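Local coordinates for protein EpsJ (Vibrio vulnificus, PDB 2RET) that forms a binary complex with the pseudopilin EpsI and probably acts as a minor pseudopilin of the type 2 secretion pseudopilus, at residues 30-35 against 163-168; 37-42 against 140-145; 67-72 against 83-88; 122-127 against 152-157. All blocks are in the same frame, centred on the assembly; numbering follows the deposited sequence.

Contact 1 (30-35 against 163-168)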
loop_
_atom_site.group_PDB
_atom_site.type_symbol
_atom_site.label_atom_id
_atom_site.label_comp_id
_atom_site.label_asym_id
_atom_site.label_seq_id
_atom_site.Cartn_x
_atom_site.Cartn_y
_atom_site.Cartn_z
ATOM N N SER B 30 5.611 20.404 -3.144
ATOM C CA SER B 30 5.188 19.300 -4.001
ATOM C C SER B 30 6.381 18.418 -4.371
ATOM O O SER B 30 6.235 17.201 -4.431
ATOM C CB SER B 30 4.449 19.791 -5.261
ATOM O OG SER B 30 5.332 20.367 -6.253
ATOM N N ASP B 31 7.539 19.037 -4.606
ATOM C CA ASP B 31 8.730 18.338 -5.098
ATOM C C ASP B 31 9.521 17.669 -3.971
ATOM O O ASP B 31 9.789 16.483 -4.011
ATOM C CB ASP B 31 9.669 19.287 -5.856
ATOM C CG ASP B 31 9.159 19.684 -7.223
ATOM O OD1 ASP B 31 8.382 18.936 -7.862
ATOM O OD2 ASP B 31 9.574 20.774 -7.695
ATOM N N PHE B 32 9.909 18.453 -2.986
ATOM C CA PHE B 32 10.771 17.978 -1.939
ATOM C C PHE B 32 10.097 17.007 -0.962
ATOM O O PHE B 32 10.794 16.216 -0.289
ATOM C CB PHE B 32 11.400 19.146 -1.203
ATOM C CG PHE B 32 12.449 19.848 -1.984
ATOM C CD1 PHE B 32 13.722 19.339 -2.048
ATOM C CD2 PHE B 32 12.178 21.049 -2.616
ATOM C CE1 PHE B 32 14.706 19.991 -2.769
ATOM C CE2 PHE B 32 13.149 21.686 -3.371
ATOM C CZ PHE B 32 14.424 21.155 -3.440
ATOM N N ARG B 33 8.773 17.055 -0.860
ATOM C CA ARG B 33 8.069 16.065 -0.067
ATOM C C ARG B 33 7.851 14.721 -0.807
ATOM O O ARG B 33 7.462 13.735 -0.177
ATOM C CB ARG B 33 6.731 16.609 0.435
ATOM C CG ARG B 33 6.832 17.705 1.469
ATOM C CD ARG B 33 5.440 18.186 1.719
ATOM N NE ARG B 33 5.254 19.305 2.637
ATOM C CZ ARG B 33 5.058 19.198 3.951
ATOM N NH1 ARG B 33 5.062 18.030 4.569
ATOM N NH2 ARG B 33 4.832 20.296 4.658
ATOM N N GLN B 34 8.077 14.698 -2.116
ATOM C CA GLN B 34 7.833 13.523 -2.934
ATOM C C GLN B 34 9.113 13.008 -3.610
ATOM O O GLN B 34 9.068 12.412 -4.697
ATOM C CB GLN B 34 6.722 13.824 -3.955
ATOM C CG GLN B 34 5.407 14.221 -3.246
ATOM C CD GLN B 34 4.207 13.774 -3.973
ATOM O OE1 GLN B 34 3.569 12.757 -3.631
ATOM N NE2 GLN B 34 3.869 14.513 -5.002
ATOM N N ILE B 35 10.231 13.185 -2.925
ATOM C CA ILE B 35 11.534 12.690 -3.393
ATOM C C ILE B 35 11.513 11.157 -3.458
ATOM O O ILE B 35 11.054 10.502 -2.523
ATOM C CB ILE B 35 12.712 13.159 -2.474
ATOM C CG1 ILE B 35 12.840 14.684 -2.533
ATOM C CG2 ILE B 35 14.061 12.504 -2.896
ATOM C CD1 ILE B 35 14.108 15.253 -1.799
ATOM N N ARG B 163 13.031 25.636 4.491
ATOM C CA ARG B 163 12.061 24.549 4.687
ATOM C C ARG B 163 12.757 23.181 4.843
ATOM O O ARG B 163 13.644 22.844 4.101
ATOM C CB ARG B 163 11.014 24.505 3.559
ATOM C CG ARG B 163 9.905 25.574 3.674
ATOM C CD ARG B 163 8.860 25.285 4.781
ATOM N NE ARG B 163 8.057 24.115 4.418
ATOM C CZ ARG B 163 8.164 22.895 4.937
ATOM N NH1 ARG B 163 7.388 21.937 4.441
ATOM N NH2 ARG B 163 9.005 22.620 5.925
ATOM N N THR B 164 12.331 22.420 5.841
ATOM C CA THR B 164 12.803 21.089 6.149
ATOM C C THR B 164 11.794 20.049 5.715
ATOM O O THR B 164 10.635 20.131 6.095
ATOM C CB THR B 164 12.966 20.923 7.691
ATOM O OG1 THR B 164 13.915 21.893 8.163
ATOM C CG2 THR B 164 13.451 19.506 8.039
ATOM N N TYR B 165 12.255 19.036 4.998
ATOM C CA TYR B 165 11.395 18.018 4.424
ATOM C C TYR B 165 11.934 16.640 4.766
ATOM O O TYR B 165 13.154 16.437 4.735
ATOM C CB TYR B 165 11.392 18.145 2.900
ATOM C CG TYR B 165 11.039 19.490 2.344
ATOM C CD1 TYR B 165 9.706 19.855 2.160
ATOM C CD2 TYR B 165 12.030 20.380 1.947
ATOM C CE1 TYR B 165 9.367 21.087 1.646
ATOM C CE2 TYR B 165 11.715 21.607 1.428
ATOM C CZ TYR B 165 10.378 21.950 1.252
ATOM O OH TYR B 165 10.045 23.156 0.707
ATOM N N LEU B 166 11.042 15.704 5.109
ATOM C CA LEU B 166 11.458 14.324 5.400
ATOM C C LEU B 166 11.373 13.482 4.148
ATOM O O LEU B 166 10.566 13.752 3.302
ATOM C CB LEU B 166 10.613 13.693 6.496
ATOM C CG LEU B 166 10.554 14.416 7.847
ATOM C CD1 LEU B 166 9.946 13.468 8.891
ATOM C CD2 LEU B 166 11.882 14.935 8.305
ATOM N N THR B 167 12.257 12.501 4.010
ATOM C CA THR B 167 12.301 11.648 2.837
ATOM C C THR B 167 11.716 10.309 3.160
ATOM O O THR B 167 11.529 9.968 4.334
ATOM C CB THR B 167 13.741 11.389 2.350
ATOM O OG1 THR B 167 14.490 10.771 3.402
ATOM C CG2 THR B 167 14.399 12.679 1.837
ATOM N N PRO B 168 11.391 9.530 2.120
ATOM C CA PRO B 168 10.942 8.149 2.400
ATOM C C PRO B 168 12.072 7.220 2.864
ATOM O O PRO B 168 13.233 7.362 2.440
ATOM C CB PRO B 168 10.359 7.687 1.074
ATOM C CG PRO B 168 11.090 8.497 0.032
ATOM C CD PRO B 168 11.330 9.856 0.681
HETATM O O HOH W 1 10.940 13.759 0.408
HETATM O O HOH W 2 7.597 13.759 2.803
#

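Contact 2 (37-42 against 140-145)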
loop_
_atom_site.group_PDB
_atom_site.type_symbol
_atom_site.label_atom_id
_atom_site.label_comp_id
_atom_site.label_asym_id
_atom_site.label_seq_id
_atom_site.Cartn_x
_atom_site.Cartn_y
_atom_site.Cartn_z
ATOM N N LEU B 37 13.361 7.316 -4.092
ATOM C CA LEU B 37 14.507 6.433 -3.981
ATOM C C LEU B 37 14.773 5.811 -5.349
ATOM O O LEU B 37 14.478 4.652 -5.603
ATOM C CB LEU B 37 14.232 5.372 -2.895
ATOM C CG LEU B 37 15.431 4.619 -2.302
ATOM C CD1 LEU B 37 16.430 5.586 -1.716
ATOM C CD2 LEU B 37 14.930 3.596 -1.246
ATOM N N ARG B 38 15.341 6.622 -6.236
ATOM C CA ARG B 38 15.550 6.267 -7.641
ATOM C C ARG B 38 16.772 7.047 -8.113
ATOM O O ARG B 38 16.777 8.272 -8.093
ATOM C CB ARG B 38 14.278 6.586 -8.465
ATOM C CG ARG B 38 14.415 6.729 -10.000
ATOM C CD ARG B 38 14.999 5.500 -10.670
ATOM N NE ARG B 38 14.421 5.181 -11.990
ATOM C CZ ARG B 38 14.974 5.444 -13.178
ATOM N NH1 ARG B 38 16.135 6.079 -13.274
ATOM N NH2 ARG B 38 14.349 5.069 -14.294
ATOM N N GLN B 39 17.822 6.328 -8.484
ATOM C CA GLN B 39 19.052 6.960 -8.965
ATOM C C GLN B 39 18.863 7.542 -10.372
ATOM O O GLN B 39 18.149 6.968 -11.201
ATOM C CB GLN B 39 20.194 5.957 -8.988
ATOM C CG GLN B 39 20.776 5.678 -7.625
ATOM C CD GLN B 39 21.767 4.540 -7.650
ATOM O OE1 GLN B 39 21.749 3.725 -8.552
ATOM N NE2 GLN B 39 22.631 4.477 -6.651
ATOM N N THR B 40 19.511 8.682 -10.618
ATOM C CA THR B 40 19.435 9.387 -11.894
ATOM C C THR B 40 20.869 9.655 -12.389
ATOM O O THR B 40 21.799 9.760 -11.588
ATOM C CB THR B 40 18.581 10.681 -11.755
ATOM O OG1 THR B 40 18.802 11.293 -10.476
ATOM C CG2 THR B 40 17.109 10.338 -11.815
ATOM N N ARG B 41 21.056 9.734 -13.703
ATOM C CA ARG B 41 22.401 9.862 -14.273
ATOM C C ARG B 41 22.951 11.271 -14.115
ATOM O O ARG B 41 22.213 12.248 -14.254
ATOM C CB ARG B 41 22.421 9.483 -15.756
ATOM C CG ARG B 41 21.852 8.118 -16.032
ATOM C CD ARG B 41 22.245 7.595 -17.405
ATOM N NE ARG B 41 21.323 6.561 -17.895
ATOM C CZ ARG B 41 21.239 5.306 -17.429
ATOM N NH1 ARG B 41 22.016 4.880 -16.427
ATOM N NH2 ARG B 41 20.355 4.463 -17.968
ATOM N N THR B 42 24.239 11.326 -13.764
ATOM C CA THR B 42 25.161 12.478 -13.985
ATOM C C THR B 42 25.968 12.775 -12.715
ATOM O O THR B 42 26.950 12.080 -12.431
ATOM C CB THR B 42 24.493 13.777 -14.609
ATOM O OG1 THR B 42 24.675 13.751 -16.029
ATOM C CG2 THR B 42 25.116 15.092 -14.068
ATOM N N SER B 140 26.691 11.890 -0.491
ATOM C CA SER B 140 27.397 11.002 -1.390
ATOM C C SER B 140 27.028 9.540 -1.151
ATOM O O SER B 140 27.584 8.658 -1.768
ATOM C CB SER B 140 28.904 11.254 -1.317
ATOM O OG SER B 140 29.354 11.321 0.020
ATOM N N ASN B 141 26.067 9.302 -0.274
ATOM C CA ASN B 141 25.532 7.970 -0.064
ATOM C C ASN B 141 24.537 7.680 -1.187
ATOM O O ASN B 141 23.483 8.309 -1.283
ATOM C CB ASN B 141 24.852 7.902 1.305
ATOM C CG ASN B 141 24.427 6.514 1.679
ATOM O OD1 ASN B 141 24.282 5.642 0.833
ATOM N ND2 ASN B 141 24.217 6.299 2.952
ATOM N N GLU B 142 24.893 6.754 -2.068
ATOM C CA GLU B 142 24.080 6.467 -3.259
ATOM C C GLU B 142 23.041 5.372 -2.990
ATOM O O GLU B 142 22.167 5.104 -3.850
ATOM C CB GLU B 142 24.991 6.103 -4.459
ATOM C CG GLU B 142 25.230 7.282 -5.437
ATOM C CD GLU B 142 26.572 8.028 -5.226
ATOM O OE1 GLU B 142 27.604 7.555 -5.767
ATOM O OE2 GLU B 142 26.583 9.105 -4.563
ATOM N N LEU B 143 23.114 4.773 -1.798
ATOM C CA LEU B 143 22.245 3.657 -1.425
ATOM C C LEU B 143 20.972 4.048 -0.677
ATOM O O LEU B 143 20.019 3.302 -0.681
ATOM C CB LEU B 143 23.039 2.639 -0.597
ATOM C CG LEU B 143 24.272 2.043 -1.291
ATOM C CD1 LEU B 143 24.960 1.010 -0.393
ATOM C CD2 LEU B 143 23.892 1.468 -2.653
ATOM N N THR B 144 20.968 5.206 -0.033
ATOM C CA THR B 144 19.850 5.648 0.801
ATOM C C THR B 144 19.776 7.188 0.771
ATOM O O THR B 144 20.775 7.870 0.540
ATOM C CB THR B 144 19.978 5.097 2.273
ATOM O OG1 THR B 144 18.751 5.298 2.991
ATOM C CG2 THR B 144 21.104 5.803 3.038
ATOM N N LEU B 145 18.586 7.737 0.979
ATOM C CA LEU B 145 18.410 9.187 0.998
ATOM C C LEU B 145 18.721 9.661 2.399
ATOM O O LEU B 145 18.696 8.864 3.330
ATOM C CB LEU B 145 16.981 9.589 0.603
ATOM C CG LEU B 145 16.591 9.473 -0.893
ATOM C CD1 LEU B 145 15.099 9.483 -1.031
ATOM C CD2 LEU B 145 17.244 10.605 -1.755
#

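Contact 3 (67-72 against 83-88)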
loop_
_atom_site.group_PDB
_atom_site.type_symbol
_atom_site.label_atom_id
_atom_site.label_comp_id
_atom_site.label_asym_id
_atom_site.label_seq_id
_atom_site.Cartn_x
_atom_site.Cartn_y
_atom_site.Cartn_z
HETATM N N MSE B 67 19.324 18.284 -8.070
HETATM C CA MSE B 67 18.533 17.473 -8.968
HETATM C C MSE B 67 18.246 16.156 -8.316
HETATM O O MSE B 67 19.134 15.558 -7.708
HETATM C CB MSE B 67 19.231 17.261 -10.322
HETATM C CG MSE B 67 18.279 16.648 -11.394
HETATM SE SE MSE B 67 19.140 16.296 -13.120
HETATM C CE MSE B 67 20.438 14.886 -12.653
ATOM N N PHE B 68 17.011 15.690 -8.509
ATOM C CA PHE B 68 16.530 14.441 -7.930
ATOM C C PHE B 68 15.295 13.861 -8.665
ATOM O O PHE B 68 14.586 14.563 -9.397
ATOM C CB PHE B 68 16.248 14.626 -6.416
ATOM C CG PHE B 68 15.293 15.765 -6.086
ATOM C CD1 PHE B 68 15.780 17.030 -5.745
ATOM C CD2 PHE B 68 13.913 15.566 -6.079
ATOM C CE1 PHE B 68 14.914 18.072 -5.426
ATOM C CE2 PHE B 68 13.037 16.592 -5.759
ATOM C CZ PHE B 68 13.518 17.840 -5.438
ATOM N N ALA B 69 15.052 12.566 -8.462
ATOM C CA ALA B 69 13.823 11.895 -8.946
ATOM C C ALA B 69 12.691 12.190 -7.984
ATOM O O ALA B 69 12.909 12.328 -6.808
ATOM C CB ALA B 69 14.069 10.386 -9.079
ATOM N N ARG B 70 11.466 12.343 -8.472
ATOM C CA ARG B 70 10.352 12.482 -7.575
ATOM C C ARG B 70 9.151 11.644 -8.039
ATOM O O ARG B 70 9.030 11.360 -9.247
ATOM C CB ARG B 70 9.985 13.975 -7.383
ATOM C CG ARG B 70 9.502 14.723 -8.615
ATOM C CD ARG B 70 8.576 15.856 -8.240
ATOM N NE ARG B 70 7.283 15.358 -7.874
ATOM C CZ ARG B 70 6.131 16.041 -7.870
ATOM N NH1 ARG B 70 6.040 17.332 -8.159
ATOM N NH2 ARG B 70 5.039 15.404 -7.517
ATOM N N LEU B 71 8.300 11.238 -7.081
ATOM C CA LEU B 71 6.983 10.685 -7.400
ATOM C C LEU B 71 6.166 11.754 -8.126
ATOM O O LEU B 71 5.845 12.784 -7.555
ATOM C CB LEU B 71 6.225 10.166 -6.139
ATOM C CG LEU B 71 4.806 9.586 -6.405
ATOM C CD1 LEU B 71 4.748 8.474 -7.496
ATOM C CD2 LEU B 71 4.119 9.072 -5.106
ATOM N N GLY B 72 5.891 11.538 -9.401
ATOM C CA GLY B 72 5.046 12.441 -10.183
ATOM C C GLY B 72 3.560 12.200 -9.961
ATOM O O GLY B 72 2.802 13.139 -9.739
ATOM N N GLY B 83 3.706 3.736 -9.522
ATOM C CA GLY B 83 4.152 5.135 -9.405
ATOM C C GLY B 83 4.911 5.543 -10.646
ATOM O O GLY B 83 5.703 4.775 -11.132
ATOM N N GLU B 84 4.605 6.707 -11.198
ATOM C CA GLU B 84 5.370 7.284 -12.285
ATOM C C GLU B 84 6.383 8.259 -11.682
ATOM O O GLU B 84 5.994 9.239 -11.032
ATOM C CB GLU B 84 4.418 7.999 -13.237
ATOM C CG GLU B 84 4.902 8.151 -14.652
ATOM C CD GLU B 84 5.155 6.841 -15.366
ATOM O OE1 GLU B 84 4.533 5.806 -15.019
ATOM O OE2 GLU B 84 6.000 6.852 -16.297
ATOM N N VAL B 85 7.663 7.957 -11.854
ATOM C CA VAL B 85 8.765 8.768 -11.319
ATOM C C VAL B 85 9.178 9.778 -12.414
ATOM O O VAL B 85 9.400 9.400 -13.584
ATOM C CB VAL B 85 9.976 7.892 -10.855
ATOM C CG1 VAL B 85 11.133 8.757 -10.313
ATOM C CG2 VAL B 85 9.552 6.847 -9.793
ATOM N N THR B 86 9.181 11.062 -12.043
ATOM C CA THR B 86 9.656 12.156 -12.901
ATOM C C THR B 86 10.958 12.675 -12.326
ATOM O O THR B 86 11.485 12.118 -11.383
ATOM C CB THR B 86 8.624 13.303 -12.988
ATOM O OG1 THR B 86 8.354 13.811 -11.671
ATOM C CG2 THR B 86 7.308 12.816 -13.699
ATOM N N LYS B 87 11.528 13.714 -12.907
ATOM C CA LYS B 87 12.815 14.226 -12.418
ATOM C C LYS B 87 12.703 15.744 -12.393
ATOM O O LYS B 87 12.086 16.329 -13.284
ATOM C CB LYS B 87 13.943 13.716 -13.325
ATOM C CG LYS B 87 15.344 14.173 -12.982
ATOM C CD LYS B 87 16.368 13.489 -13.816
ATOM C CE LYS B 87 16.475 14.034 -15.216
ATOM N NZ LYS B 87 17.406 13.176 -15.992
ATOM N N VAL B 88 13.198 16.362 -11.320
ATOM C CA VAL B 88 13.113 17.807 -11.131
ATOM C C VAL B 88 14.481 18.366 -10.633
ATOM O O VAL B 88 15.256 17.668 -10.021
ATOM C CB VAL B 88 12.011 18.210 -10.109
ATOM C CG1 VAL B 88 10.666 17.628 -10.511
ATOM C CG2 VAL B 88 12.413 17.802 -8.701
#

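Contact 4 (122-127 against 152-157)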
loop_
_atom_site.group_PDB
_atom_site.type_symbol
_atom_site.label_atom_id
_atom_site.label_comp_id
_atom_site.label_asym_id
_atom_site.label_seq_id
_atom_site.Cartn_x
_atom_site.Cartn_y
_atom_site.Cartn_z
ATOM N N VAL B 122 16.233 36.006 -5.743
ATOM C CA VAL B 122 16.769 34.953 -4.877
ATOM C C VAL B 122 18.261 34.961 -5.117
ATOM O O VAL B 122 18.695 34.751 -6.216
ATOM C CB VAL B 122 16.141 33.574 -5.183
ATOM C CG1 VAL B 122 16.870 32.455 -4.434
ATOM C CG2 VAL B 122 14.667 33.582 -4.778
ATOM N N GLU B 123 19.047 35.251 -4.107
ATOM C CA GLU B 123 20.478 35.345 -4.296
ATOM C C GLU B 123 21.144 33.967 -4.262
ATOM O O GLU B 123 22.063 33.678 -5.054
ATOM C CB GLU B 123 21.081 36.256 -3.223
ATOM C CG GLU B 123 20.712 37.744 -3.418
ATOM C CD GLU B 123 20.952 38.601 -2.189
ATOM O OE1 GLU B 123 21.393 38.068 -1.146
ATOM O OE2 GLU B 123 20.706 39.824 -2.275
ATOM N N GLU B 124 20.665 33.113 -3.366
ATOM C CA GLU B 124 21.361 31.880 -3.032
ATOM C C GLU B 124 20.331 30.799 -2.803
ATOM O O GLU B 124 19.183 31.082 -2.430
ATOM C CB GLU B 124 22.245 32.065 -1.779
ATOM C CG GLU B 124 23.281 30.956 -1.599
ATOM C CD GLU B 124 24.133 31.099 -0.343
ATOM O OE1 GLU B 124 24.536 32.247 0.002
ATOM O OE2 GLU B 124 24.419 30.046 0.289
ATOM N N LEU B 125 20.776 29.589 -3.134
ATOM C CA LEU B 125 20.191 28.331 -2.809
ATOM C C LEU B 125 21.227 27.552 -1.996
ATOM O O LEU B 125 22.305 27.325 -2.463
ATOM C CB LEU B 125 19.855 27.568 -4.112
ATOM C CG LEU B 125 19.412 26.098 -3.981
ATOM C CD1 LEU B 125 18.115 26.010 -3.203
ATOM C CD2 LEU B 125 19.304 25.383 -5.351
ATOM N N ASN B 126 20.872 27.155 -0.783
ATOM C CA ASN B 126 21.673 26.238 0.011
ATOM C C ASN B 126 20.860 25.060 0.584
ATOM O O ASN B 126 19.793 25.239 1.124
ATOM C CB ASN B 126 22.342 26.968 1.162
ATOM C CG ASN B 126 23.428 26.126 1.824
ATOM O OD1 ASN B 126 24.327 25.575 1.160
ATOM N ND2 ASN B 126 23.337 26.005 3.135
ATOM N N VAL B 127 21.416 23.869 0.493
ATOM C CA VAL B 127 20.752 22.650 0.926
ATOM C C VAL B 127 21.671 21.886 1.855
ATOM O O VAL B 127 22.876 21.794 1.609
ATOM C CB VAL B 127 20.317 21.768 -0.265
ATOM C CG1 VAL B 127 19.636 20.481 0.247
ATOM C CG2 VAL B 127 19.304 22.526 -1.200
ATOM N N GLU B 152 17.291 26.072 2.009
ATOM C CA GLU B 152 17.339 27.474 2.366
ATOM C C GLU B 152 17.508 28.402 1.154
ATOM O O GLU B 152 18.370 28.213 0.345
ATOM C CB GLU B 152 18.475 27.711 3.356
ATOM C CG GLU B 152 18.530 29.145 3.866
ATOM C CD GLU B 152 19.661 29.335 4.835
ATOM O OE1 GLU B 152 20.840 29.372 4.373
ATOM O OE2 GLU B 152 19.349 29.419 6.055
ATOM N N LEU B 153 16.657 29.424 1.081
ATOM C CA LEU B 153 16.728 30.495 0.079
ATOM C C LEU B 153 17.105 31.795 0.764
ATOM O O LEU B 153 16.644 32.077 1.850
ATOM C CB LEU B 153 15.366 30.675 -0.603
ATOM C CG LEU B 153 14.754 29.404 -1.218
ATOM C CD1 LEU B 153 13.366 29.683 -1.746
ATOM C CD2 LEU B 153 15.663 28.930 -2.320
ATOM N N THR B 154 17.959 32.572 0.116
ATOM C CA THR B 154 18.313 33.910 0.534
ATOM C C THR B 154 17.632 34.839 -0.484
ATOM O O THR B 154 18.006 34.896 -1.673
ATOM C CB THR B 154 19.839 34.100 0.546
ATOM O OG1 THR B 154 20.427 33.092 1.382
ATOM C CG2 THR B 154 20.271 35.580 1.036
ATOM N N LEU B 155 16.591 35.513 0.010
ATOM C CA LEU B 155 15.867 36.508 -0.728
ATOM C C LEU B 155 16.468 37.903 -0.478
ATOM O O LEU B 155 16.896 38.230 0.622
ATOM C CB LEU B 155 14.386 36.497 -0.355
ATOM C CG LEU B 155 13.563 35.204 -0.364
ATOM C CD1 LEU B 155 12.051 35.518 -0.464
ATOM C CD2 LEU B 155 14.015 34.229 -1.432
ATOM N N LYS B 156 16.485 38.709 -1.527
ATOM C CA LYS B 156 16.975 40.071 -1.490
ATOM C C LYS B 156 16.250 40.932 -0.461
ATOM O O LYS B 156 16.852 41.736 0.239
ATOM C CB LYS B 156 16.806 40.707 -2.876
ATOM C CG LYS B 156 17.881 40.295 -3.894
ATOM C CD LYS B 156 18.414 41.545 -4.688
ATOM C CE LYS B 156 19.935 41.476 -5.007
ATOM N NZ LYS B 156 20.514 42.847 -5.446
ATOM N N ASP B 157 14.947 40.733 -0.399
ATOM C CA ASP B 157 14.069 41.486 0.475
ATOM C C ASP B 157 13.906 40.808 1.852
ATOM O O ASP B 157 14.148 41.409 2.882
ATOM C CB ASP B 157 12.715 41.754 -0.201
ATOM C CG ASP B 157 12.135 40.538 -0.941
ATOM O OD1 ASP B 157 12.711 39.428 -0.944
ATOM O OD2 ASP B 157 11.069 40.701 -1.572
#

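Contact 1 (30-35 against 163-168)
The C-terminal end of the pilin-type helix 10-32 meets strand 159-166, outermost of its sheet within this chain, where Phe-32 packs on Tyr-165. CB of Phe-32 sits over the centre of the Tyr-165 ring, 3.5 Å from its centroid, a CH-pi contact. The ring planes are tilted 18° from each other and offset, with little overlap. With CG of Phe-32 anti to the carbonyl carbon (chi1 -73°), CB is left to face the tyrosine and the ring continues past it. Arg-33 runs out extended, and its CG lies 3.7 Å from CD1 of Tyr-165. In one of two modelled conformers, NH1 of Arg-163 approaches NH2 of Arg-33 to 3.0 Å, a doubtful contact and no hydrogen bond. OD1 of Asp-29 then makes salt bridges to NE of Arg-33 and NH1 of Arg-163, probably easing the like charges. Two waters join the segments: one donates to Phe-32 O and Leu-166 O, the other to Arg-33 O and the same Leu-166 O. Asn-23 of the EpsI chain accepts from Thr-164 N and, in this conformer, from Arg-163 NH2. Within EpsJ, Phe-32 lies between the two sheets, touching Val-151 of strand 148-155 and the rings of Phe-68 and Tyr-90.

Contact 2 (37-42 against 140-145)
This is a small surface contact between the loop before strand 40-41 and the loop 140-145, in which Gln-39 meets Glu-142 and Leu-37 meets Leu-145. It is made by one side-chain hydrogen bond and one leucine pair. Segment 37-42 leads from the helix into the short strand 40-41. Segment 140-145 lies between strands 135-136 and 148-155. Gln-39 reaches across with its chain extended beyond CG (chi2 172°), which carries the amide to the loop backbone. NE2 of Gln-39 donates to Glu-142 O at 2.9 Å. The bond is bent, with 133° at the hydrogen. The donor stands above the carbonyl plane, and the oxygen is tilted out of the amide plane. NE2 of Gln-39 also lies 3.6 Å from CB of Glu-142. The two side chains cross at about a right angle. The receiving loop carries an Asx turn: Asn-141 OD1 accepts from Leu-143 N at 3.0 Å, and more weakly from Thr-144 N. The carbonyl that Gln-39 uses belongs to the same peptide whose N-H, on Leu-143, closes the turn. The apolar half of the contact is Leu-37 against Leu-145. CG of Leu-37 is anti to the backbone N (chi1 -161°), and CD1 is the branch that touches. CD1 of Leu-37 lies 4.0 Å from CG of Leu-145 and 4.2 Å from CA of Thr-144. The two side chains lie alongside with their directions reversed. Leu-145 also packs on Leu-52 of strand 49-56, while Leu-37 packs on Leu-51.

Contact 3 (67-72 against 83-88)
Arg-70 lies on strand 64-74, beside Thr-86 and Val-88 of strand 79-93. The two strands form an antiparallel beta hairpin in the larger sheet. From CB, the Arg-70 chain starts with CG between the backbone N and the carbonyl carbon (chi1 64°), which lays it alongside Thr-86. CG of Arg-70 lies 3.4 Å from OG1 of Thr-86, the two running alongside each other. CD of Arg-70 then passes 3.6 Å from CG1 of Val-88. A bend at chi3 turns the guanidinium back to its own strand. NE and NH2 of Arg-70 grip Leu-71 O side-on, NH2 at 2.7 Å. The remaining nitrogen, NH1, makes a salt bridge to Asp-31 of helix 10-32. These bonds fix the rotation of the guanidinium. The backbones pair Phe-68 with Val-88 and Arg-70 with Thr-86 through two hydrogen bonds each. A fifth bond runs from Gly-72 N to Glu-84 O. Between these lie two non-hydrogen-bonded pairs, Ala-69 with Lys-87 and Leu-71 with Val-85. They put their side chains on the other face of the sheet. There CB of Ala-69 meets CG1 of Val-85 at 3.6 Å. The selenium of selenomethionine Met-67 rests 4.0 Å from CD of Lys-87. Lys-87 continues to Trp-102, with which it makes a cation-pi contact, and its NZ bonds to Pro-105 O. On the face with Arg-70, CG2 of Val-88 lies over one face of the Phe-68 ring, 3.2 Å from its CE2.

Contact 4 (122-127 against 152-157)
The carboxylate of Glu-123 is the flat group that touches across this contact, with aliphatic carbons of Thr-154 and Lys-156 beside its two oxygens. OE1 of Glu-123 is 3.5 Å from CG2 of Thr-154. OE2 of Glu-123 is 3.3 Å from CE of Lys-156. The side chains of Glu-123 and Lys-156 cross at about a right angle. NZ of Lys-156 stays 4.4 Å from OE2 of Glu-123, too far for a salt bridge, and has a long, weak ion pair with Glu-95. Four hydrogen bonds join the backbones. Asn-126 and Glu-152 exchange two, and the one from Asn-126 N to Glu-152 O is almost straight, at 179°. Glu-123 N donates to Thr-154 O at 2.7 Å, and Thr-154 N to Glu-124 O. This fits a classic beta bulge, Glu-123 and Glu-124 opposite Thr-154. The apolar face holds Val-122, Leu-125, Leu-153 and Leu-155. CG2 of Val-122 meets CD2 of Leu-155 at 3.5 Å, a tight contact. CD1 of Leu-125 lies 3.9 Å from CD2 of Leu-153. From this face Leu-153 reaches Met-28 of helix 10-32, and Leu-125 reaches Trp-54. The pairing is that of central strands 122-130 and 148-155 in the smaller antiparallel sheet of EpsJ.

Overall arrangement
Helix 10-32 leads from the N-terminal end into segment 30-35. Contact 1 closes the longest loop, back to strand 159-166, and the other three contacts nest inside it. Next, segment 37-42 opens contact 2, which closes at the loop 140-145. Contact 3 is a short hairpin nested within that loop. Contact 4 follows contact 3 in series and crosses contact 2, since segment 140-145 falls between 122-127 and 152-157. Contact 3 belongs to the larger sheet and contact 4 to the smaller one. Contact 1 ties the helix end to the smaller sheet. Contact 2 joins the loop entering the larger sheet to the loop that leads into strand 148-155. Ile-35 packing on Leu-145 joins contacts 1 and 2.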